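PDB 2FSQ: Atu0111 protein from Agrobacterium tumefaciens, which is of unknown function but has the paired H-x-T motifs and two-lobed fold of the 2H phosphoesterase superfamily, and so probably acts on a phosphoester or related substrate. Local coordinates for residues L75-V87 and H174-I186. Residues are numbered along the deposited sequence; the frame is centred on the assembly and turned at random.
Sequences LAFTPVSSLHMTV and HDTYEFHITLSYI. With ACY (acetic acid), chain B.
Met-85, a selenomethionine bent at chi3 (84°), brings SE obliquely to the Phe-179 ring, 5.0 Å from its centroid, in a Met-aromatic contact between facing strands. Leu-83 CD2 meets Leu-183 CD2 at 3.7 Å, so that the two segments close on apolar groups beneath a polar layer. In that layer Thr-86 and Thr-182 reach to the two oxygens of one bound acetic acid, probably taken up from the crystallisation liquor. Each hydroxyl donates a hydrogen bond: Thr-86 OG1 to ligand OXT at 2.9 Å, and Thr-182 OG1 to ligand O at the same length. Both threonines set OG1 anti to the carbonyl carbon (chi1 -61° and -65°), which turns the hydroxyls to the ligand. His-84 and His-180, two residues earlier on each strand, flank the same site. The His-180 ring has the Thr-182 hydroxyl at its edge, in plane, and is fixed in rotation by ND1, which donates to Glu-178 O (2.9 Å).

His-84 and Thr-86 form one H-x-T motif, His-180 and Thr-182 the other, a duplicated pattern that defines the 2H phosphoesterase superfamily. The ligand, probably as acetate, occupies what is probably the substrate phosphate site, judging by the family; catalysis by these residues is likewise inferred.

Between the two motif strands water stands in for direct backbone pairing. Water 3 accepts from Thr-182 N and lies 2.7 Å from His-84 O, while water 5 accepts from Thr-86 N and lies within hydrogen-bonding distance of His-180 O; both also approach the ligand.

Farther along, strands 75-77 and 184-186 pair antiparallel, with Ala-76 N bonded to Tyr-185 O (2.8 Å) and Tyr-185 N returning to Ala-76 O. On one face of this ribbon Ser-184 CB sits squarely over the Phe-77 ring, 4.1 Å from its centroid, while Ser-184 OG bonds to Pro-140 O.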
loop_
_atom_site.group_PDB
_atom_site.type_symbol
_atom_site.label_atom_id
_atom_site.label_comp_id
_atom_site.label_asym_id
_atom_site.label_seq_id
_atom_site.Cartn_x
_atom_site.Cartn_y
_atom_site.Cartn_z
ATOM N N LEU A 75 -16.433 1.992 1.217
ATOM C CA LEU A 75 -15.019 1.845 0.862
ATOM C C LEU A 75 -14.670 2.845 -0.214
ATOM O O LEU A 75 -15.509 3.183 -1.050
ATOM C CB LEU A 75 -14.761 0.436 0.328
ATOM C CG LEU A 75 -15.017 -0.724 1.283
ATOM C CD1 LEU A 75 -14.793 -2.054 0.560
ATOM C CD2 LEU A 75 -14.099 -0.648 2.482
ATOM N N ALA A 76 -13.445 3.354 -0.174
ATOM C CA ALA A 76 -12.951 4.266 -1.194
ATOM C C ALA A 76 -11.928 3.514 -2.021
ATOM O O ALA A 76 -10.800 3.239 -1.564
ATOM C CB ALA A 76 -12.319 5.497 -0.574
ATOM N N PHE A 77 -12.326 3.119 -3.228
ATOM C CA PHE A 77 -11.450 2.335 -4.101
ATOM C C PHE A 77 -10.530 3.260 -4.872
ATOM O O PHE A 77 -10.961 4.304 -5.378
ATOM C CB PHE A 77 -12.280 1.489 -5.094
ATOM C CG PHE A 77 -12.928 0.287 -4.466
ATOM C CD1 PHE A 77 -12.340 -0.980 -4.561
ATOM C CD2 PHE A 77 -14.118 0.420 -3.762
ATOM C CE1 PHE A 77 -12.945 -2.083 -3.971
ATOM C CE2 PHE A 77 -14.731 -0.668 -3.184
ATOM C CZ PHE A 77 -14.149 -1.925 -3.279
ATOM N N THR A 78 -9.268 2.868 -4.970
ATOM C CA THR A 78 -8.275 3.600 -5.735
ATOM C C THR A 78 -8.341 3.150 -7.209
ATOM O O THR A 78 -8.847 2.071 -7.513
ATOM C CB THR A 78 -6.886 3.309 -5.152
ATOM O OG1 THR A 78 -6.693 1.887 -5.148
ATOM C CG2 THR A 78 -6.815 3.796 -3.708
ATOM N N PRO A 79 -7.819 3.967 -8.133
ATOM C CA PRO A 79 -7.872 3.578 -9.553
ATOM C C PRO A 79 -7.063 2.314 -9.843
ATOM O O PRO A 79 -6.030 2.080 -9.226
ATOM C CB PRO A 79 -7.246 4.784 -10.284
ATOM C CG PRO A 79 -7.461 5.924 -9.315
ATOM C CD PRO A 79 -7.253 5.316 -7.953
ATOM N N VAL A 80 -7.509 1.523 -10.806
ATOM C CA VAL A 80 -6.746 0.349 -11.193
ATOM C C VAL A 80 -5.308 0.723 -11.570
ATOM O O VAL A 80 -4.348 0.026 -11.188
ATOM C CB VAL A 80 -7.448 -0.418 -12.332
ATOM C CG1 VAL A 80 -6.516 -1.489 -12.909
ATOM C CG2 VAL A 80 -8.761 -1.014 -11.822
ATOM N N SER A 81 -5.122 1.837 -12.275
ATOM C CA SER A 81 -3.777 2.202 -12.718
ATOM C C SER A 81 -2.843 2.639 -11.570
ATOM O O SER A 81 -1.647 2.818 -11.799
ATOM C CB SER A 81 -3.804 3.304 -13.778
ATOM O OG SER A 81 -4.356 4.496 -13.235
ATOM N N SER A 82 -3.407 2.845 -10.374
ATOM C CA SER A 82 -2.624 3.230 -9.189
ATOM C C SER A 82 -2.147 2.055 -8.372
ATOM O O SER A 82 -1.400 2.259 -7.426
ATOM C CB SER A 82 -3.425 4.137 -8.255
ATOM O OG SER A 82 -4.408 3.390 -7.550
ATOM N N LEU A 83 -2.600 0.844 -8.687
ATOM C CA LEU A 83 -2.308 -0.300 -7.823
ATOM C C LEU A 83 -0.815 -0.549 -7.703
ATOM O O LEU A 83 -0.076 -0.539 -8.691
ATOM C CB LEU A 83 -3.025 -1.555 -8.320
ATOM C CG LEU A 83 -4.559 -1.513 -8.230
ATOM C CD1 LEU A 83 -5.217 -2.732 -8.909
ATOM C CD2 LEU A 83 -5.085 -1.329 -6.791
ATOM N N HIS A 84 -0.369 -0.755 -6.465
ATOM C CA HIS A 84 1.053 -0.900 -6.210
ATOM C C HIS A 84 1.270 -1.558 -4.872
ATOM O O HIS A 84 0.389 -1.533 -4.011
ATOM C CB HIS A 84 1.735 0.485 -6.144
ATOM C CG HIS A 84 1.141 1.389 -5.107
ATOM N ND1 HIS A 84 1.685 1.594 -3.852
ATOM C CD2 HIS A 84 0.032 2.160 -5.165
ATOM C CE1 HIS A 84 0.913 2.433 -3.174
ATOM N NE2 HIS A 84 -0.092 2.794 -3.954
HETATM N N MSE A 85 2.447 -2.141 -4.704
HETATM C CA MSE A 85 2.904 -2.543 -3.384
HETATM C C MSE A 85 3.962 -1.534 -2.953
HETATM O O MSE A 85 4.997 -1.401 -3.602
HETATM C CB MSE A 85 3.538 -3.937 -3.406
HETATM C CG MSE A 85 3.946 -4.363 -2.001
HETATM SE SE MSE A 85 4.973 -6.046 -2.031
HETATM C CE MSE A 85 6.711 -5.261 -2.409
ATOM N N THR A 86 3.737 -0.844 -1.838
ATOM C CA THR A 86 4.779 0.040 -1.291
ATOM C C THR A 86 5.949 -0.808 -0.778
ATOM O O THR A 86 5.759 -1.855 -0.150
ATOM C CB THR A 86 4.189 0.906 -0.183
ATOM O OG1 THR A 86 3.143 1.689 -0.761
ATOM C CG2 THR A 86 5.237 1.846 0.444
ATOM N N VAL A 87 7.159 -0.378 -1.130
ATOM C CA VAL A 87 8.373 -1.020 -0.626
ATOM C C VAL A 87 8.901 -0.234 0.575
ATOM O O VAL A 87 9.271 -0.819 1.585
ATOM C CB VAL A 87 9.455 -1.088 -1.711
ATOM C CG1 VAL A 87 10.749 -1.723 -1.184
ATOM C CG2 VAL A 87 8.927 -1.891 -2.904
ATOM N N HIS A 174 9.381 -0.782 11.260
ATOM C CA HIS A 174 10.308 -1.053 10.153
ATOM C C HIS A 174 10.593 -2.541 9.966
ATOM O O HIS A 174 10.515 -3.060 8.850
ATOM C CB HIS A 174 11.619 -0.278 10.309
ATOM C CG HIS A 174 12.583 -0.517 9.191
ATOM N ND1 HIS A 174 12.581 0.224 8.026
ATOM C CD2 HIS A 174 13.555 -1.449 9.045
ATOM C CE1 HIS A 174 13.534 -0.224 7.223
ATOM N NE2 HIS A 174 14.129 -1.250 7.813
ATOM N N ASP A 175 10.930 -3.222 11.054
ATOM C CA ASP A 175 11.323 -4.624 10.973
ATOM C C ASP A 175 10.154 -5.602 10.963
ATOM O O ASP A 175 10.360 -6.793 10.691
ATOM C CB ASP A 175 12.261 -4.975 12.130
ATOM C CG ASP A 175 13.633 -4.362 11.968
ATOM O OD1 ASP A 175 14.147 -4.307 10.825
ATOM O OD2 ASP A 175 14.208 -3.966 13.007
ATOM N N THR A 176 8.951 -5.115 11.284
ATOM C CA THR A 176 7.746 -5.951 11.293
ATOM C C THR A 176 6.734 -5.499 10.233
ATOM O O THR A 176 5.538 -5.788 10.329
ATOM C CB THR A 176 7.065 -5.875 12.662
ATOM O OG1 THR A 176 6.871 -4.498 13.023
ATOM C CG2 THR A 176 7.920 -6.595 13.713
ATOM N N TYR A 177 7.234 -4.831 9.216
ATOM C CA TYR A 177 6.399 -4.234 8.177
ATOM C C TYR A 177 5.515 -5.253 7.459
ATOM O O TYR A 177 6.011 -6.295 7.011
ATOM C CB TYR A 177 7.303 -3.488 7.172
ATOM C CG TYR A 177 6.516 -2.771 6.099
ATOM C CD1 TYR A 177 5.820 -1.603 6.378
ATOM C CD2 TYR A 177 6.439 -3.293 4.813
ATOM C CE1 TYR A 177 5.076 -0.964 5.416
ATOM C CE2 TYR A 177 5.684 -2.663 3.828
ATOM C CZ TYR A 177 4.995 -1.499 4.131
ATOM O OH TYR A 177 4.229 -0.863 3.166
ATOM N N GLU A 178 4.221 -4.936 7.322
ATOM C CA GLU A 178 3.308 -5.777 6.563
ATOM C C GLU A 178 3.178 -5.274 5.113
ATOM O O GLU A 178 2.614 -4.195 4.848
ATOM C CB GLU A 178 1.931 -5.796 7.242
ATOM C CG GLU A 178 0.927 -6.681 6.520
ATOM C CD GLU A 178 -0.397 -6.749 7.236
ATOM O OE1 GLU A 178 -1.117 -5.733 7.251
ATOM O OE2 GLU A 178 -0.712 -7.827 7.770
ATOM N N PHE A 179 3.724 -6.052 4.186
ATOM C CA PHE A 179 3.576 -5.742 2.778
ATOM C C PHE A 179 2.143 -5.956 2.330
ATOM O O PHE A 179 1.485 -6.905 2.743
ATOM C CB PHE A 179 4.522 -6.594 1.931
ATOM C CG PHE A 179 5.969 -6.282 2.149
ATOM C CD1 PHE A 179 6.579 -5.220 1.488
ATOM C CD2 PHE A 179 6.727 -7.055 3.022
ATOM C CE1 PHE A 179 7.925 -4.941 1.701
ATOM C CE2 PHE A 179 8.059 -6.772 3.228
ATOM C CZ PHE A 179 8.657 -5.718 2.580
ATOM N N HIS A 180 1.671 -5.093 1.441
ATOM C CA HIS A 180 0.288 -5.190 1.003
ATOM C C HIS A 180 0.075 -4.442 -0.290
ATOM O O HIS A 180 0.889 -3.581 -0.660
ATOM C CB HIS A 180 -0.648 -4.645 2.078
ATOM C CG HIS A 180 -0.375 -3.220 2.430
ATOM N ND1 HIS A 180 0.680 -2.845 3.241
ATOM C CD2 HIS A 180 -1.007 -2.075 2.074
ATOM C CE1 HIS A 180 0.683 -1.527 3.370
ATOM N NE2 HIS A 180 -0.335 -1.036 2.683
ATOM N N ILE A 181 -1.007 -4.785 -0.984
ATOM C CA ILE A 181 -1.522 -3.937 -2.054
ATOM C C ILE A 181 -2.883 -3.405 -1.608
ATOM O O ILE A 181 -3.794 -4.164 -1.289
ATOM C CB ILE A 181 -1.650 -4.715 -3.376
ATOM C CG1 ILE A 181 -0.243 -5.027 -3.891
ATOM C CG2 ILE A 181 -2.446 -3.905 -4.396
ATOM C CD1 ILE A 181 -0.188 -5.826 -5.178
ATOM N N THR A 182 -3.005 -2.089 -1.576
ATOM C CA THR A 182 -4.259 -1.459 -1.194
ATOM C C THR A 182 -5.232 -1.492 -2.373
ATOM O O THR A 182 -4.902 -1.056 -3.469
ATOM C CB THR A 182 -3.975 -0.018 -0.768
ATOM O OG1 THR A 182 -3.165 -0.053 0.415
ATOM C CG2 THR A 182 -5.293 0.757 -0.495
ATOM N N LEU A 183 -6.416 -2.042 -2.128
ATOM C CA LEU A 183 -7.514 -1.930 -3.079
ATOM C C LEU A 183 -8.470 -0.806 -2.665
ATOM O O LEU A 183 -9.109 -0.195 -3.519
ATOM C CB LEU A 183 -8.289 -3.250 -3.183
ATOM C CG LEU A 183 -7.501 -4.428 -3.763
ATOM C CD1 LEU A 183 -8.393 -5.644 -3.805
ATOM C CD2 LEU A 183 -6.959 -4.113 -5.152
ATOM N N SER A 184 -8.575 -0.541 -1.362
ATOM C CA SER A 184 -9.530 0.472 -0.896
ATOM C C SER A 184 -9.135 0.985 0.469
ATOM O O SER A 184 -8.286 0.398 1.150
ATOM C CB SER A 184 -10.954 -0.100 -0.811
ATOM O OG SER A 184 -11.118 -0.911 0.332
ATOM N N TYR A 185 -9.794 2.068 0.869
ATOM C CA TYR A 185 -9.733 2.560 2.238
ATOM C C TYR A 185 -11.103 2.431 2.873
ATOM O O TYR A 185 -12.119 2.682 2.221
ATOM C CB TYR A 185 -9.310 4.028 2.253
ATOM C CG TYR A 185 -7.846 4.215 1.971
ATOM C CD1 TYR A 185 -6.938 4.347 3.025
ATOM C CD2 TYR A 185 -7.356 4.212 0.670
ATOM C CE1 TYR A 185 -5.588 4.481 2.785
ATOM C CE2 TYR A 185 -5.986 4.353 0.420
ATOM C CZ TYR A 185 -5.117 4.477 1.488
ATOM O OH TYR A 185 -3.777 4.627 1.262
ATOM N N ILE A 186 -11.129 2.108 4.158
ATOM C CA ILE A 186 -12.393 2.080 4.896
ATOM C C ILE A 186 -12.841 3.526 5.155
ATOM O O ILE A 186 -12.111 4.305 5.776
ATOM C CB ILE A 186 -12.244 1.371 6.253
ATOM C CG1 ILE A 186 -11.566 0.007 6.083
ATOM C CG2 ILE A 186 -13.599 1.294 6.971
ATOM C CD1 ILE A 186 -12.394 -0.993 5.373
HETATM C C ACY B . -0.242 1.629 1.057
HETATM O O ACY B . -0.885 1.637 -0.026
HETATM O OXT ACY B . 1.014 1.554 1.134
HETATM C CH3 ACY B . -1.016 1.656 2.346
HETATM O O HOH W 1 -8.438 -0.445 -6.154
HETATM O O HOH W 2 -2.531 -0.038 -4.428
HETATM O O HOH W 3 -0.963 -0.185 -2.105
HETATM O O HOH W 4 3.488 -2.595 1.153
HETATM O O HOH W 5 1.440 -0.972 -0.154
#